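Local coordinates for protein beta-d-glucoside glucohydrolase (Hypocrea jecorina, PDB 3ZZ1) that probably hydrolyses terminal, non-reducing beta-D-glucosyl residues with release of beta-D-glucose, as a secreted family 3 beta-glucosidase of cellulose breakdown, at residues D215-L219 against Q220-K224. Numbering follows the deposited sequence. Where two conformers were deposited one is given.
Sequences DQYTL and QTVLK
Val-222 lays its CG2 methyl over one face of the Tyr-217 ring, 3.8 Å from the ring centroid and 23° off the normal, a CH-pi contact. The methyl is offset toward the CE2 rim, its CG2 lying 3.5 Å from Tyr-217 CE2. A chi1 of 180° swings the Tyr-217 ring away from its own backbone N and beside its carbonyl carbon, toward the turn that follows, where Thr-221 CB comes obliquely to the ring, 3.9 Å from Tyr-217 CD1. Beyond the ring, Tyr-217 OH is hydrogen-bonded to Gln-684 and His-182, so an alanine here would probably leave the Val-222 methyl without its aromatic cover and those two polar groups without their shared hydroxyl partner. The backbone widens into a pi-type turn, as the five-residue bonds show: Val-222 N bonds Tyr-217 O at 2.8 Å, and Leu-223 N bonds Thr-218 O at 2.9 Å. Gln-216 O marks the transition, accepting Gln-220 N at 2.8 Å from a position tilted out of the carbonyl plane and Thr-221 N at 3.3 Å within it. At the start of helix 216-226, Asp-215 is the N-cap, with a weak bond from Tyr-217 N to its OD1. Leu-219 and Leu-223 pack on Val-233 of strand 232-235, placing this helix against the sheet of the N-terminal domain, related to TIM barrels. The chemistry is thus divided: an apolar methyl covers one face of the ring, while polar bonds at the hydroxyl hold its far end to helix 178-194 and, through Gln-684, link the N-terminal domain to the fibronectin type III-like domain.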
ATOM      1  N   ASP A 215      -9.053  -6.034  21.423  1.00 15.12           N
ATOM      2  CA  ASP A 215     -10.427  -6.030  20.948  1.00 14.94           C
ATOM      3  C   ASP A 215     -10.848  -7.437  20.542  1.00 14.40           C
ATOM      4  O   ASP A 215     -10.487  -7.912  19.464  1.00 14.54           O
ATOM      5  CB  ASP A 215     -10.542  -5.053  19.776  1.00 15.12           C
ATOM      6  CG  ASP A 215     -11.976  -4.768  19.366  1.00 16.02           C
ATOM      7  OD1 ASP A 215     -12.905  -5.500  19.760  1.00 17.39           O
ATOM      8  OD2 ASP A 215     -12.169  -3.792  18.617  1.00 18.00           O
ATOM      9  N   GLN A 216     -11.622  -8.088  21.411  1.00 13.91           N
ATOM     10  CA  GLN A 216     -12.077  -9.454  21.170  0.50 13.61           C
ATOM     11  C   GLN A 216     -12.882  -9.577  19.874  1.00 13.42           C
ATOM     12  O   GLN A 216     -12.683 -10.524  19.105  1.00 13.24           O
ATOM     13  CB  GLN A 216     -12.878  -9.981  22.367  0.50 13.62           C
ATOM     14  CG  GLN A 216     -13.130 -11.483  22.336  0.50 13.99           C
ATOM     15  CD  GLN A 216     -13.856 -11.979  23.569  0.50 14.84           C
ATOM     16  OE1 GLN A 216     -14.961 -12.518  23.478  0.50 15.50           O
ATOM     17  NE2 GLN A 216     -13.243 -11.793  24.732  0.50 15.06           N
ATOM     18  N   TYR A 217     -13.778  -8.624  19.622  1.00 13.27           N
ATOM     19  CA  TYR A 217     -14.589  -8.669  18.395  1.00 13.27           C
ATOM     20  C   TYR A 217     -13.738  -8.686  17.112  1.00 13.08           C
ATOM     21  O   TYR A 217     -13.856  -9.609  16.302  1.00 13.39           O
ATOM     22  CB  TYR A 217     -15.652  -7.559  18.349  1.00 13.18           C
ATOM     23  CG  TYR A 217     -16.483  -7.606  17.079  1.00 13.45           C
ATOM     24  CD1 TYR A 217     -17.407  -8.631  16.865  1.00 12.71           C
ATOM     25  CD2 TYR A 217     -16.325  -6.644  16.082  1.00 12.99           C
ATOM     26  CE1 TYR A 217     -18.156  -8.698  15.694  1.00 12.62           C
ATOM     27  CE2 TYR A 217     -17.078  -6.694  14.912  1.00 12.74           C
ATOM     28  CZ  TYR A 217     -17.991  -7.726  14.724  1.00 12.97           C
ATOM     29  OH  TYR A 217     -18.734  -7.789  13.559  1.00 12.27           O
ATOM     30  N   THR A 218     -12.871  -7.693  16.937  1.00 12.97           N
ATOM     31  CA  THR A 218     -12.085  -7.589  15.697  1.00 12.74           C
ATOM     32  C   THR A 218     -11.008  -8.673  15.579  1.00 12.81           C
ATOM     33  O   THR A 218     -10.821  -9.249  14.503  1.00 12.90           O
ATOM     34  CB  THR A 218     -11.456  -6.184  15.505  1.00 12.66           C
ATOM     35  OG1 THR A 218     -10.664  -5.846  16.645  1.00 12.21           O
ATOM     36  CG2 THR A 218     -12.535  -5.127  15.313  1.00 12.44           C
ATOM     37  N   LEU A 219     -10.317  -8.957  16.682  1.00 12.76           N
ATOM     38  CA  LEU A 219      -9.250  -9.966  16.692  1.00 13.01           C
ATOM     39  C   LEU A 219      -9.773 -11.400  16.622  1.00 12.79           C
ATOM     40  O   LEU A 219      -9.330 -12.184  15.786  1.00 12.91           O
ATOM     41  CB  LEU A 219      -8.343  -9.812  17.922  1.00 12.93           C
ATOM     42  CG  LEU A 219      -7.499  -8.540  18.089  1.00 13.44           C
ATOM     43  CD1 LEU A 219      -6.721  -8.615  19.397  1.00 13.47           C
ATOM     44  CD2 LEU A 219      -6.545  -8.311  16.915  1.00 13.07           C
ATOM     45  N   GLN A 220     -10.703 -11.744  17.505  1.00 12.67           N
ATOM     46  CA  GLN A 220     -11.172 -13.124  17.588  1.00 12.73           C
ATOM     47  C   GLN A 220     -12.313 -13.399  16.622  1.00 12.68           C
ATOM     48  O   GLN A 220     -12.207 -14.287  15.780  1.00 12.73           O
ATOM     49  CB  GLN A 220     -11.571 -13.495  19.025  1.00 12.70           C
ATOM     50  CG  GLN A 220     -11.900 -14.974  19.222  1.00 12.67           C
ATOM     51  CD  GLN A 220     -10.712 -15.884  18.936  1.00 12.68           C
ATOM     52  OE1 GLN A 220      -9.635 -15.728  19.512  1.00 12.73           O
ATOM     53  NE2 GLN A 220     -10.907 -16.836  18.035  1.00 12.71           N
ATOM     54  N   THR A 221     -13.398 -12.639  16.741  1.00 12.76           N
ATOM     55  CA  THR A 221     -14.593 -12.907  15.949  1.00 12.93           C
ATOM     56  C   THR A 221     -14.374 -12.597  14.470  1.00 12.76           C
ATOM     57  O   THR A 221     -14.586 -13.464  13.627  1.00 12.78           O
ATOM     58  CB  THR A 221     -15.833 -12.172  16.508  1.00 13.15           C
ATOM     59  OG1 THR A 221     -16.052 -12.586  17.858  1.00 13.85           O
ATOM     60  CG2 THR A 221     -17.076 -12.495  15.689  1.00 13.29           C
ATOM     61  N   VAL A 222     -13.926 -11.383  14.156  1.00 12.72           N
ATOM     62  CA  VAL A 222     -13.744 -10.997  12.754  1.00 12.59           C
ATOM     63  C   VAL A 222     -12.537 -11.674  12.092  1.00 12.53           C
ATOM     64  O   VAL A 222     -12.707 -12.475  11.178  1.00 12.82           O
ATOM     65  CB  VAL A 222     -13.678  -9.461  12.564  1.00 12.71           C
ATOM     66  CG1 VAL A 222     -13.577  -9.110  11.082  1.00 12.34           C
ATOM     67  CG2 VAL A 222     -14.901  -8.793  13.176  1.00 12.66           C
ATOM     68  N   LEU A 223     -11.331 -11.353  12.551  1.00 12.44           N
ATOM     69  CA  LEU A 223     -10.116 -11.847  11.902  1.00 12.31           C
ATOM     70  C   LEU A 223      -9.998 -13.366  11.966  1.00 12.15           C
ATOM     71  O   LEU A 223      -9.785 -14.021  10.951  1.00 12.07           O
ATOM     72  CB  LEU A 223      -8.858 -11.178  12.482  1.00 12.02           C
ATOM     73  CG  LEU A 223      -7.469 -11.572  11.952  1.00 11.73           C
ATOM     74  CD1 LEU A 223      -7.342 -11.398  10.442  1.00 11.50           C
ATOM     75  CD2 LEU A 223      -6.385 -10.768  12.662  1.00 10.56           C
ATOM     76  N   LYS A 224     -10.158 -13.920  13.161  1.00 12.28           N
ATOM     77  CA  LYS A 224      -9.878 -15.334  13.365  1.00 12.16           C
ATOM     78  C   LYS A 224     -11.057 -16.253  13.059  1.00 12.23           C
ATOM     79  O   LYS A 224     -10.867 -17.325  12.485  1.00 12.27           O
ATOM     80  CB  LYS A 224      -9.324 -15.581  14.775  1.00 12.13           C
ATOM     81  CG  LYS A 224      -7.887 -15.101  14.941  1.00 11.34           C
ATOM     82  CD  LYS A 224      -7.348 -15.361  16.337  1.00 10.16           C
ATOM     83  CE  LYS A 224      -5.914 -14.866  16.458  1.00  9.66           C
ATOM     84  NZ  LYS A 224      -5.312 -15.204  17.775  1.00  9.56           N
TER